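Local coordinates for TarM (Staphylococcus aureus subsp. aureus 21178, PDB 4X7R), which is a glycosyltransferase of group 1 with the two-domain GT-B fold, carrying an additional long antiparallel beta sheet and modelled here with bound uridine-5'-diphosphate, at residues I215-D226 against N238-H249; A273-E284 against D295-N304. The protein carries 1 engineered substitution. All coordinates share one frame; numbering follows the deposited sequence.

In the fold
Downstream of the ten-stranded antiparallel sheet, the chain returns through helix 203-214 to the seven-stranded parallel sheet begun near its N terminus. Contact 1 sets strand 221-225, next to strand 3-7, beside strand 243-247 and closes the loop holding helix 231-235. Contact 2 follows in series, with strands 278-281 and 299-301 closing round helix 284-293; the loops neither nest nor cross. Strands 243-247 and 278-281 are themselves neighbours, with probable backbone bonds from I280 N to G246 O and from I248 N to I280 O, so the two pairs make four consecutive strands, running to the edge strand 299-301. Beyond the strands, H249 of contact 1 and L282 and N304 of contact 2 meet at 3YW.

Contact 1 (I215-D226 against N238-H249). With 3YW ((2S)-2,3-dihydroxypropyl 2-acetamido-2-deoxy-alpha-D-glucopyranoside), chain F.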
loop_
_atom_site.group_PDB
_atom_site.type_symbol
_atom_site.label_atom_id
_atom_site.label_comp_id
_atom_site.label_asym_id
_atom_site.label_seq_id
_atom_site.Cartn_x
_atom_site.Cartn_y
_atom_site.Cartn_z
ATOM N N ILE A 215 -13.365 -10.061 15.707
ATOM C CA ILE A 215 -12.421 -10.113 16.823
ATOM C C ILE A 215 -13.118 -10.246 18.170
ATOM O O ILE A 215 -13.832 -9.335 18.585
ATOM C CB ILE A 215 -11.458 -8.865 16.732
ATOM C CG1 ILE A 215 -10.802 -8.744 15.327
ATOM C CG2 ILE A 215 -10.417 -8.838 17.856
ATOM C CD1 ILE A 215 -10.224 -7.328 14.971
ATOM N N LYS A 216 -12.888 -11.366 18.863
ATOM C CA LYS A 216 -13.487 -11.585 20.178
ATOM C C LYS A 216 -12.936 -10.628 21.247
ATOM O O LYS A 216 -11.742 -10.266 21.235
ATOM C CB LYS A 216 -13.474 -13.079 20.614
ATOM C CG LYS A 216 -12.190 -13.600 21.226
ATOM C CD LYS A 216 -12.432 -15.043 21.679
ATOM C CE LYS A 216 -11.497 -16.000 21.030
ATOM N NZ LYS A 216 -11.944 -17.413 21.235
ATOM N N ASP A 217 -13.836 -10.183 22.144
ATOM C CA ASP A 217 -13.487 -9.260 23.214
ATOM C C ASP A 217 -12.710 -9.913 24.365
ATOM O O ASP A 217 -13.188 -10.010 25.504
ATOM C CB ASP A 217 -14.689 -8.419 23.676
ATOM C CG ASP A 217 -14.241 -7.170 24.401
ATOM O OD1 ASP A 217 -13.017 -6.876 24.385
ATOM O OD2 ASP A 217 -15.105 -6.471 24.963
ATOM N N SER A 218 -11.467 -10.296 24.051
ATOM C CA SER A 218 -10.516 -10.943 24.953
ATOM C C SER A 218 -9.215 -10.155 24.972
ATOM O O SER A 218 -8.794 -9.648 23.932
ATOM C CB SER A 218 -10.255 -12.370 24.471
ATOM O OG SER A 218 -9.045 -12.907 24.970
ATOM N N LYS A 219 -8.546 -10.107 26.137
ATOM C CA LYS A 219 -7.238 -9.459 26.343
ATOM C C LYS A 219 -6.155 -10.078 25.425
ATOM O O LYS A 219 -5.118 -9.461 25.177
ATOM C CB LYS A 219 -6.812 -9.567 27.829
ATOM C CG LYS A 219 -7.729 -8.815 28.805
ATOM C CD LYS A 219 -7.908 -9.505 30.177
ATOM C CE LYS A 219 -8.818 -10.736 30.179
ATOM N NZ LYS A 219 -10.194 -10.463 29.668
ATOM N N ASP A 220 -6.411 -11.310 24.935
ATOM C CA ASP A 220 -5.543 -12.058 24.025
ATOM C C ASP A 220 -5.700 -11.561 22.586
ATOM O O ASP A 220 -4.826 -11.817 21.763
ATOM C CB ASP A 220 -5.842 -13.574 24.122
ATOM C CG ASP A 220 -5.384 -14.228 25.428
ATOM O OD1 ASP A 220 -4.391 -13.758 26.011
ATOM O OD2 ASP A 220 -6.029 -15.221 25.863
ATOM N N SER A 221 -6.817 -10.863 22.286
ATOM C CA SER A 221 -7.097 -10.280 20.962
ATOM C C SER A 221 -6.368 -8.944 20.878
ATOM O O SER A 221 -6.539 -8.078 21.749
ATOM C CB SER A 221 -8.592 -10.077 20.762
ATOM O OG SER A 221 -9.294 -11.289 20.546
ATOM N N ILE A 222 -5.511 -8.801 19.866
ATOM C CA ILE A 222 -4.715 -7.579 19.678
ATOM C C ILE A 222 -4.990 -6.990 18.301
ATOM O O ILE A 222 -4.837 -7.680 17.286
ATOM C CB ILE A 222 -3.197 -7.845 19.904
ATOM C CG1 ILE A 222 -2.926 -8.359 21.344
ATOM C CG2 ILE A 222 -2.347 -6.583 19.561
ATOM C CD1 ILE A 222 -1.795 -9.338 21.462
ATOM N N MET A 223 -5.402 -5.715 18.278
ATOM C CA MET A 223 -5.638 -4.977 17.043
ATOM C C MET A 223 -4.483 -4.016 16.848
ATOM O O MET A 223 -4.100 -3.283 17.772
ATOM C CB MET A 223 -6.954 -4.194 17.104
ATOM C CG MET A 223 -8.178 -5.098 16.996
ATOM S SD MET A 223 -9.744 -4.199 17.190
ATOM C CE MET A 223 -9.883 -4.205 18.946
ATOM N N ILE A 224 -3.917 -4.026 15.644
ATOM C CA ILE A 224 -2.843 -3.102 15.292
ATOM C C ILE A 224 -3.322 -2.369 14.070
ATOM O O ILE A 224 -3.565 -2.994 13.041
ATOM C CB ILE A 224 -1.450 -3.768 15.051
ATOM C CG1 ILE A 224 -0.936 -4.474 16.315
ATOM C CG2 ILE A 224 -0.423 -2.707 14.543
ATOM C CD1 ILE A 224 0.297 -5.357 16.085
ATOM N N CYS A 225 -3.454 -1.068 14.165
ATOM C CA CYS A 225 -3.889 -0.327 13.010
ATOM C C CYS A 225 -2.686 0.304 12.344
ATOM O O CYS A 225 -2.003 1.130 12.953
ATOM C CB CYS A 225 -4.954 0.704 13.362
ATOM S SG CYS A 225 -5.478 1.695 11.942
ATOM N N ASP A 226 -2.422 -0.114 11.099
ATOM C CA ASP A 226 -1.316 0.345 10.259
ATOM C C ASP A 226 -1.728 1.450 9.304
ATOM O O ASP A 226 -0.998 2.432 9.137
ATOM C CB ASP A 226 -0.709 -0.844 9.506
ATOM C CG ASP A 226 0.171 -1.709 10.378
ATOM O OD1 ASP A 226 1.257 -1.230 10.776
ATOM O OD2 ASP A 226 -0.238 -2.863 10.688
ATOM N N ASN A 238 -16.581 -1.347 20.198
ATOM C CA ASN A 238 -17.043 -1.432 21.576
ATOM C C ASN A 238 -16.204 -2.351 22.483
ATOM O O ASN A 238 -16.583 -2.527 23.639
ATOM C CB ASN A 238 -18.512 -1.872 21.581
ATOM C CG ASN A 238 -18.758 -3.315 21.139
ATOM O OD1 ASN A 238 -17.853 -4.073 20.762
ATOM N ND2 ASN A 238 -20.006 -3.731 21.179
ATOM N N HIS A 239 -15.100 -2.959 21.962
ATOM C CA HIS A 239 -14.227 -3.891 22.711
ATOM C C HIS A 239 -13.792 -3.285 24.028
ATOM O O HIS A 239 -13.337 -2.144 24.057
ATOM C CB HIS A 239 -12.975 -4.314 21.901
ATOM C CG HIS A 239 -13.267 -5.108 20.664
ATOM N ND1 HIS A 239 -13.355 -4.495 19.419
ATOM C CD2 HIS A 239 -13.416 -6.443 20.500
ATOM C CE1 HIS A 239 -13.606 -5.468 18.550
ATOM N NE2 HIS A 239 -13.667 -6.655 19.154
ATOM N N LYS A 240 -13.947 -4.042 25.118
ATOM C CA LYS A 240 -13.575 -3.604 26.466
ATOM C C LYS A 240 -12.263 -4.253 26.918
ATOM O O LYS A 240 -11.588 -3.716 27.800
ATOM C CB LYS A 240 -14.702 -3.936 27.463
ATOM C CG LYS A 240 -15.997 -3.167 27.197
ATOM C CD LYS A 240 -17.173 -3.766 27.951
ATOM C CE LYS A 240 -18.503 -3.191 27.506
ATOM N NZ LYS A 240 -18.914 -3.671 26.151
ATOM N N ASN A 241 -11.903 -5.409 26.321
ATOM C CA ASN A 241 -10.699 -6.155 26.707
ATOM C C ASN A 241 -9.650 -6.228 25.624
ATOM O O ASN A 241 -8.466 -6.237 25.945
ATOM C CB ASN A 241 -11.076 -7.577 27.120
ATOM C CG ASN A 241 -12.127 -7.631 28.176
ATOM O OD1 ASN A 241 -12.010 -6.988 29.228
ATOM N ND2 ASN A 241 -13.166 -8.410 27.902
ATOM N N ALA A 242 -10.073 -6.360 24.353
ATOM C CA ALA A 242 -9.148 -6.442 23.229
ATOM C C ALA A 242 -8.223 -5.229 23.221
ATOM O O ALA A 242 -8.653 -4.136 23.586
ATOM C CB ALA A 242 -9.907 -6.544 21.928
ATOM N N GLN A 243 -6.938 -5.449 22.892
ATOM C CA GLN A 243 -5.933 -4.400 22.844
ATOM C C GLN A 243 -5.981 -3.633 21.532
ATOM O O GLN A 243 -6.316 -4.193 20.467
ATOM C CB GLN A 243 -4.529 -4.980 23.084
ATOM C CG GLN A 243 -4.450 -5.794 24.379
ATOM C CD GLN A 243 -3.074 -6.299 24.655
ATOM O OE1 GLN A 243 -2.082 -5.624 24.389
ATOM N NE2 GLN A 243 -2.987 -7.484 25.245
ATOM N N LYS A 244 -5.652 -2.332 21.612
ATOM C CA LYS A 244 -5.646 -1.450 20.436
ATOM C C LYS A 244 -4.345 -0.689 20.326
ATOM O O LYS A 244 -3.953 0.028 21.258
ATOM C CB LYS A 244 -6.849 -0.480 20.430
ATOM C CG LYS A 244 -8.223 -1.165 20.416
ATOM C CD LYS A 244 -9.367 -0.151 20.442
ATOM C CE LYS A 244 -10.750 -0.791 20.367
ATOM N NZ LYS A 244 -11.819 0.247 20.226
ATOM N N TYR A 245 -3.687 -0.818 19.165
ATOM C CA TYR A 245 -2.421 -0.130 18.874
ATOM C C TYR A 245 -2.515 0.524 17.541
ATOM O O TYR A 245 -3.147 -0.012 16.635
ATOM C CB TYR A 245 -1.207 -1.103 18.845
ATOM C CG TYR A 245 -0.959 -1.792 20.165
ATOM C CD1 TYR A 245 -0.221 -1.170 21.169
ATOM C CD2 TYR A 245 -1.535 -3.025 20.447
ATOM C CE1 TYR A 245 -0.048 -1.770 22.415
ATOM C CE2 TYR A 245 -1.344 -3.647 21.682
ATOM C CZ TYR A 245 -0.613 -3.008 22.666
ATOM O OH TYR A 245 -0.470 -3.582 23.899
ATOM N N GLY A 246 -1.861 1.665 17.421
ATOM C CA GLY A 246 -1.773 2.395 16.161
ATOM C C GLY A 246 -0.305 2.442 15.805
ATOM O O GLY A 246 0.511 2.726 16.685
ATOM N N VAL A 247 0.062 2.087 14.545
ATOM C CA VAL A 247 1.458 2.208 14.103
ATOM C C VAL A 247 1.517 3.385 13.125
ATOM O O VAL A 247 0.827 3.357 12.105
ATOM C CB VAL A 247 2.085 0.916 13.477
ATOM C CG1 VAL A 247 3.481 1.202 12.902
ATOM C CG2 VAL A 247 2.149 -0.241 14.481
ATOM N N ILE A 248 2.321 4.410 13.444
ATOM C CA ILE A 248 2.542 5.566 12.565
ATOM C C ILE A 248 3.766 5.231 11.678
ATOM O O ILE A 248 4.845 4.916 12.174
ATOM C CB ILE A 248 2.601 6.888 13.357
ATOM C CG1 ILE A 248 1.130 7.245 13.792
ATOM C CG2 ILE A 248 3.219 8.010 12.500
ATOM C CD1 ILE A 248 0.930 8.312 14.706
ATOM N N HIS A 249 3.541 5.154 10.376
ATOM C CA HIS A 249 4.578 4.726 9.435
ATOM C C HIS A 249 5.329 5.900 8.790
ATOM O O HIS A 249 6.336 5.689 8.114
ATOM C CB HIS A 249 3.953 3.844 8.337
ATOM C CG HIS A 249 3.554 2.494 8.818
ATOM N ND1 HIS A 249 4.435 1.432 8.774
ATOM C CD2 HIS A 249 2.384 2.075 9.350
ATOM C CE1 HIS A 249 3.773 0.396 9.265
ATOM N NE2 HIS A 249 2.537 0.740 9.630
HETATM O O3A 3YW F . 1.309 6.447 3.845
HETATM C C4A 3YW F . 3.929 3.786 4.157
HETATM C C5A 3YW F . 3.256 5.049 3.681
HETATM O O5 3YW F . 6.144 2.873 6.087
HETATM C C6A 3YW F . 1.945 5.297 4.384
HETATM C C5 3YW F . 7.407 2.208 5.950
HETATM C C6 3YW F . 7.308 0.931 6.751
HETATM C C4 3YW F . 8.510 3.161 6.404
HETATM O O6 3YW F . 7.021 1.181 8.118
HETATM C C3 3YW F . 8.562 4.331 5.426
HETATM O O4 3YW F . 9.769 2.495 6.394
HETATM O O3 3YW F . 9.557 5.285 5.799
HETATM O O7 3YW F . 7.097 7.783 5.188
HETATM C C7 3YW F . 7.186 7.168 4.130
HETATM C C8 3YW F . 7.322 7.868 2.812
HETATM N N2 3YW F . 7.177 5.835 4.084
HETATM C C2 3YW F . 7.195 4.997 5.273
HETATM C C1 3YW F . 5.985 4.045 5.294
HETATM O O1 3YW F . 5.355 3.822 4.064
HETATM O O2 3YW F . 3.039 4.953 2.273
HETATM O O HOH W 1 -0.759 4.899 10.752
#
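M223 and C225 interleave with Q243, Y245 and V247 as adjacent parallel strands of a beta-alpha-beta unit, helix 231-235 making the crossover, in the Rossmann-like N-terminal sheet of the GT-B fold. Backbone bonds alternate along the pair: Q243 N to S221 O, M223 N to Q243 O, Y245 N to M223 O, C225 N to Y245 O and V247 N to C225 O. A water then bridges D226 O and V247 O.

Side-chain hydrogen bonds knit the loops leading into the strands. The D217 carboxylate reaches the K240-A242 backbone because chi1 (-160°) swings CG to the side opposite the backbone N. There OD2 takes K240 N on its syn side at 2.7 Å; OD1 takes N241 N, also syn, at 2.7 Å and A242 N at 3.0 Å. N241 ND2 returns a straight bond to D217 O (2.9 Å, 173°), arriving above the carbonyl plane. Both nitrogens of the H239 ring are engaged: NE2 gives a 2.7 Å bond to I215 O in the ring plane, and ND1 is hydrogen-bonded to T237 OG1. Q243 NE2 binds K219 O, and its OE1 accepts from the Y245 hydroxyl.

Apolar contacts divide between the sheet faces. M223, extended as far as SD and then bent, lays CE over one face of H239, a CH-pi contact 3.9 Å from the ring centroid, and also against A242 CB. On the other face, I222 CG2 meets the Y245 edge and I224 CG2 meets V247 CG2, beneath helix 480-492.

At the strand ends, H249 NE2 donates to the anti side of D226 OD1 (2.6 Å), carboxylate and imidazole planes 47° apart; R25 forms a salt bridge with the same oxygen. Across the ring, H249 ND1 is hydrogen-bonded to 3YW O6 at 2.7 Å.

Contact 2 (A273-E284 against D295-N304); sequences ANKINGVIVLTE and DVENIFTISN. With 3YW ((2S)-2,3-dihydroxypropyl 2-acetamido-2-deoxy-alpha-D-glucopyranoside), chain F.
The F300 ring turns its edge to G278, whose CA lies in the ring plane 3.8 Å from F300 CE2. Among the amides, N274 OD1 grips two successive backbone donors, E297 N on an in-plane lone pair at 2.9 Å and N298 N nearly end-on to the carbonyl at 3.2 Å, fixing the turn before strand 299-301. N298 ND2 answers with a 3.0 Å bond to A273 O, which I276 N reaches from the opposite face of the carbonyl. The N304 amide lies against L282, CD2 to OD1 being 3.5 Å, and makes weak hydrogen bonds to 3YW O6 through both OD1 and ND2.

Between these ends the backbones pair V279 N with N298 O, F300 N with V279 O, V281 N with F300 O and I302 N with V281 O. I299 CD1 fills in against A273 CB (3.6 Å) and V279 CB; on the other side of the sheet I280 CG1 meets I302 CD1. T301 OG1 donates to T283 O (3.1 Å) from above its carbonyl plane, and a water joins E284 OE2 to T301 O. This is a parallel beta-alpha-beta unit at a sheet edge, its C-terminal loops lining a ligand pocket as in Rossmann-like domains.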
loop_
_atom_site.group_PDB
_atom_site.type_symbol
_atom_site.label_atom_id
_atom_site.label_comp_id
_atom_site.label_asym_id
_atom_site.label_seq_id
_atom_site.Cartn_x
_atom_site.Cartn_y
_atom_site.Cartn_z
ATOM N N ALA A 273 -3.712 8.684 21.668
ATOM C CA ALA A 273 -2.777 7.651 22.157
ATOM C C ALA A 273 -3.077 7.183 23.568
ATOM O O ALA A 273 -3.008 5.984 23.848
ATOM C CB ALA A 273 -1.339 8.147 22.062
ATOM N N ASN A 274 -3.438 8.133 24.451
ATOM C CA ASN A 274 -3.740 7.836 25.851
ATOM C C ASN A 274 -5.030 7.057 26.054
ATOM O O ASN A 274 -5.236 6.518 27.132
ATOM C CB ASN A 274 -3.712 9.107 26.696
ATOM C CG ASN A 274 -2.326 9.642 26.937
ATOM O OD1 ASN A 274 -1.321 9.113 26.455
ATOM N ND2 ASN A 274 -2.242 10.712 27.697
ATOM N N LYS A 275 -5.875 6.972 25.024
ATOM C CA LYS A 275 -7.160 6.267 25.090
ATOM C C LYS A 275 -7.069 4.824 24.567
ATOM O O LYS A 275 -8.058 4.112 24.635
ATOM C CB LYS A 275 -8.253 7.061 24.351
ATOM C CG LYS A 275 -8.530 8.429 24.976
ATOM C CD LYS A 275 -9.736 9.104 24.348
ATOM C CE LYS A 275 -9.937 10.507 24.871
ATOM N NZ LYS A 275 -8.924 11.460 24.322
ATOM N N ILE A 276 -5.887 4.388 24.057
ATOM C CA ILE A 276 -5.669 3.028 23.530
ATOM C C ILE A 276 -4.443 2.406 24.215
ATOM O O ILE A 276 -3.879 3.021 25.132
ATOM C CB ILE A 276 -5.621 2.968 21.960
ATOM C CG1 ILE A 276 -4.481 3.832 21.365
ATOM C CG2 ILE A 276 -7.005 3.326 21.340
ATOM C CD1 ILE A 276 -4.139 3.566 19.917
ATOM N N ASN A 277 -4.012 1.209 23.787
ATOM C CA ASN A 277 -2.856 0.613 24.450
ATOM C C ASN A 277 -1.528 1.266 24.064
ATOM O O ASN A 277 -0.584 1.237 24.850
ATOM C CB ASN A 277 -2.845 -0.906 24.316
ATOM C CG ASN A 277 -4.080 -1.549 24.858
ATOM O OD1 ASN A 277 -5.148 -1.468 24.259
ATOM N ND2 ASN A 277 -3.945 -2.211 25.998
ATOM N N GLY A 278 -1.483 1.926 22.909
ATOM C CA GLY A 278 -0.267 2.588 22.490
ATOM C C GLY A 278 -0.203 2.993 21.038
ATOM O O GLY A 278 -0.837 2.391 20.169
ATOM N N VAL A 279 0.580 4.039 20.784
ATOM C CA VAL A 279 0.846 4.525 19.438
ATOM C C VAL A 279 2.338 4.292 19.208
ATOM O O VAL A 279 3.185 4.741 19.992
ATOM C CB VAL A 279 0.369 5.977 19.240
ATOM C CG1 VAL A 279 0.932 6.585 17.946
ATOM C CG2 VAL A 279 -1.168 6.029 19.242
ATOM N N ILE A 280 2.641 3.509 18.173
ATOM C CA ILE A 280 4.005 3.115 17.830
ATOM C C ILE A 280 4.566 3.982 16.724
ATOM O O ILE A 280 3.894 4.227 15.725
ATOM C CB ILE A 280 4.110 1.580 17.506
ATOM C CG1 ILE A 280 4.052 0.704 18.784
ATOM C CG2 ILE A 280 5.415 1.235 16.725
ATOM C CD1 ILE A 280 2.747 0.546 19.470
ATOM N N VAL A 281 5.811 4.452 16.917
ATOM C CA VAL A 281 6.569 5.187 15.916
ATOM C C VAL A 281 7.818 4.372 15.660
ATOM O O VAL A 281 8.199 3.570 16.503
ATOM C CB VAL A 281 6.820 6.681 16.204
ATOM C CG1 VAL A 281 5.501 7.447 16.226
ATOM C CG2 VAL A 281 7.622 6.892 17.492
ATOM N N LEU A 282 8.460 4.573 14.512
ATOM C CA LEU A 282 9.574 3.729 14.130
ATOM C C LEU A 282 10.936 4.137 14.654
ATOM O O LEU A 282 11.842 3.296 14.661
ATOM C CB LEU A 282 9.600 3.531 12.608
ATOM C CG LEU A 282 8.296 2.969 11.970
ATOM C CD1 LEU A 282 8.280 3.253 10.470
ATOM C CD2 LEU A 282 8.142 1.475 12.262
ATOM N N THR A 283 11.113 5.421 15.032
ATOM C CA THR A 283 12.423 5.890 15.520
ATOM C C THR A 283 12.263 6.607 16.844
ATOM O O THR A 283 11.157 7.044 17.172
ATOM C CB THR A 283 13.138 6.804 14.465
ATOM O OG1 THR A 283 12.431 8.010 14.360
ATOM C CG2 THR A 283 13.253 6.163 13.067
ATOM N N GLU A 284 13.359 6.689 17.630
ATOM C CA GLU A 284 13.358 7.397 18.922
ATOM C C GLU A 284 13.134 8.891 18.717
ATOM O O GLU A 284 12.439 9.521 19.520
ATOM C CB GLU A 284 14.678 7.170 19.715
ATOM C CG GLU A 284 14.953 5.702 20.075
ATOM C CD GLU A 284 14.011 5.016 21.056
ATOM O OE1 GLU A 284 13.203 5.718 21.710
ATOM O OE2 GLU A 284 14.065 3.765 21.151
ATOM N N ASP A 295 0.148 16.607 24.049
ATOM C CA ASP A 295 -0.179 16.279 25.450
ATOM C C ASP A 295 -0.630 14.795 25.575
ATOM O O ASP A 295 -1.800 14.519 25.899
ATOM C CB ASP A 295 -1.251 17.240 26.035
ATOM C CG ASP A 295 -1.521 17.061 27.533
ATOM O OD1 ASP A 295 -0.623 16.557 28.246
ATOM O OD2 ASP A 295 -2.636 17.415 27.986
ATOM N N VAL A 296 0.306 13.851 25.278
ATOM C CA VAL A 296 0.098 12.394 25.322
ATOM C C VAL A 296 1.341 11.693 25.868
ATOM O O VAL A 296 2.429 12.242 25.769
ATOM C CB VAL A 296 -0.357 11.778 23.969
ATOM C CG1 VAL A 296 -1.812 12.099 23.670
ATOM C CG2 VAL A 296 0.563 12.174 22.806
ATOM N N GLU A 297 1.183 10.494 26.446
ATOM C CA GLU A 297 2.309 9.738 27.002
ATOM C C GLU A 297 2.567 8.399 26.291
ATOM O O GLU A 297 3.734 8.018 26.128
ATOM C CB GLU A 297 2.105 9.512 28.507
ATOM C CG GLU A 297 2.452 10.730 29.355
ATOM C CD GLU A 297 1.965 10.715 30.793
ATOM O OE1 GLU A 297 1.120 9.855 31.133
ATOM O OE2 GLU A 297 2.397 11.597 31.571
ATOM N N ASN A 298 1.472 7.707 25.858
ATOM C CA ASN A 298 1.444 6.386 25.210
ATOM C C ASN A 298 2.089 6.285 23.821
ATOM O O ASN A 298 1.494 5.679 22.927
ATOM C CB ASN A 298 -0.011 5.887 25.128
ATOM C CG ASN A 298 -0.472 5.018 26.259
ATOM O OD1 ASN A 298 0.193 4.861 27.279
ATOM N ND2 ASN A 298 -1.652 4.447 26.101
ATOM N N ILE A 299 3.297 6.820 23.653
ATOM C CA ILE A 299 4.070 6.790 22.415
ATOM C C ILE A 299 5.259 5.866 22.646
ATOM O O ILE A 299 6.024 6.064 23.586
ATOM C CB ILE A 299 4.520 8.227 21.979
ATOM C CG1 ILE A 299 3.367 9.269 22.072
ATOM C CG2 ILE A 299 5.198 8.208 20.603
ATOM C CD1 ILE A 299 2.045 9.032 21.138
ATOM N N PHE A 300 5.405 4.863 21.806
ATOM C CA PHE A 300 6.465 3.884 21.964
ATOM C C PHE A 300 7.246 3.749 20.684
ATOM O O PHE A 300 6.665 3.834 19.608
ATOM C CB PHE A 300 5.856 2.513 22.381
ATOM C CG PHE A 300 5.004 2.584 23.630
ATOM C CD1 PHE A 300 5.593 2.677 24.891
ATOM C CD2 PHE A 300 3.611 2.590 23.547
ATOM C CE1 PHE A 300 4.803 2.736 26.045
ATOM C CE2 PHE A 300 2.822 2.646 24.700
ATOM C CZ PHE A 300 3.420 2.731 25.939
ATOM N N THR A 301 8.572 3.614 20.790
ATOM C CA THR A 301 9.404 3.427 19.619
ATOM C C THR A 301 9.594 1.943 19.406
ATOM O O THR A 301 10.044 1.241 20.314
ATOM C CB THR A 301 10.765 4.118 19.765
ATOM O OG1 THR A 301 10.573 5.532 19.793
ATOM C CG2 THR A 301 11.732 3.743 18.629
ATOM N N ILE A 302 9.206 1.451 18.230
ATOM C CA ILE A 302 9.477 0.063 17.857
ATOM C C ILE A 302 9.843 0.110 16.379
ATOM O O ILE A 302 9.000 0.443 15.569
ATOM C CB ILE A 302 8.328 -0.976 18.152
ATOM C CG1 ILE A 302 7.800 -0.907 19.587
ATOM C CG2 ILE A 302 8.790 -2.413 17.810
ATOM C CD1 ILE A 302 6.652 -1.898 19.895
ATOM N N SER A 303 11.070 -0.223 16.030
ATOM C CA SER A 303 11.543 -0.293 14.639
ATOM C C SER A 303 10.731 -1.326 13.857
ATOM O O SER A 303 10.236 -2.291 14.444
ATOM C CB SER A 303 12.995 -0.783 14.613
ATOM O OG SER A 303 13.441 -1.085 13.297
ATOM N N ASN A 304 10.693 -1.178 12.522
ATOM C CA ASN A 304 10.132 -2.227 11.671
ATOM C C ASN A 304 11.053 -3.425 11.850
ATOM O O ASN A 304 12.271 -3.244 12.058
ATOM C CB ASN A 304 10.246 -1.852 10.192
ATOM C CG ASN A 304 9.177 -0.934 9.703
ATOM O OD1 ASN A 304 7.996 -1.176 9.932
ATOM N ND2 ASN A 304 9.584 0.159 9.059
HETATM O O3A 3YW F . 1.309 6.447 3.845
HETATM C C4A 3YW F . 3.929 3.786 4.157
HETATM C C5A 3YW F . 3.256 5.049 3.681
HETATM O O5 3YW F . 6.144 2.873 6.087
HETATM C C6A 3YW F . 1.945 5.297 4.384
HETATM C C5 3YW F . 7.407 2.208 5.950
HETATM C C6 3YW F . 7.308 0.931 6.751
HETATM C C4 3YW F . 8.510 3.161 6.404
HETATM O O6 3YW F . 7.021 1.181 8.118
HETATM C C3 3YW F . 8.562 4.331 5.426
HETATM O O4 3YW F . 9.769 2.495 6.394
HETATM O O3 3YW F . 9.557 5.285 5.799
HETATM O O7 3YW F . 7.097 7.783 5.188
HETATM C C7 3YW F . 7.186 7.168 4.130
HETATM C C8 3YW F . 7.322 7.868 2.812
HETATM N N2 3YW F . 7.177 5.835 4.084
HETATM C C2 3YW F . 7.195 4.997 5.273
HETATM C C1 3YW F . 5.985 4.045 5.294
HETATM O O1 3YW F . 5.355 3.822 4.064
HETATM O O2 3YW F . 3.039 4.953 2.273
HETATM O O HOH W 2 -0.222 1.736 28.264
HETATM O O HOH W 3 12.493 1.361 21.434
#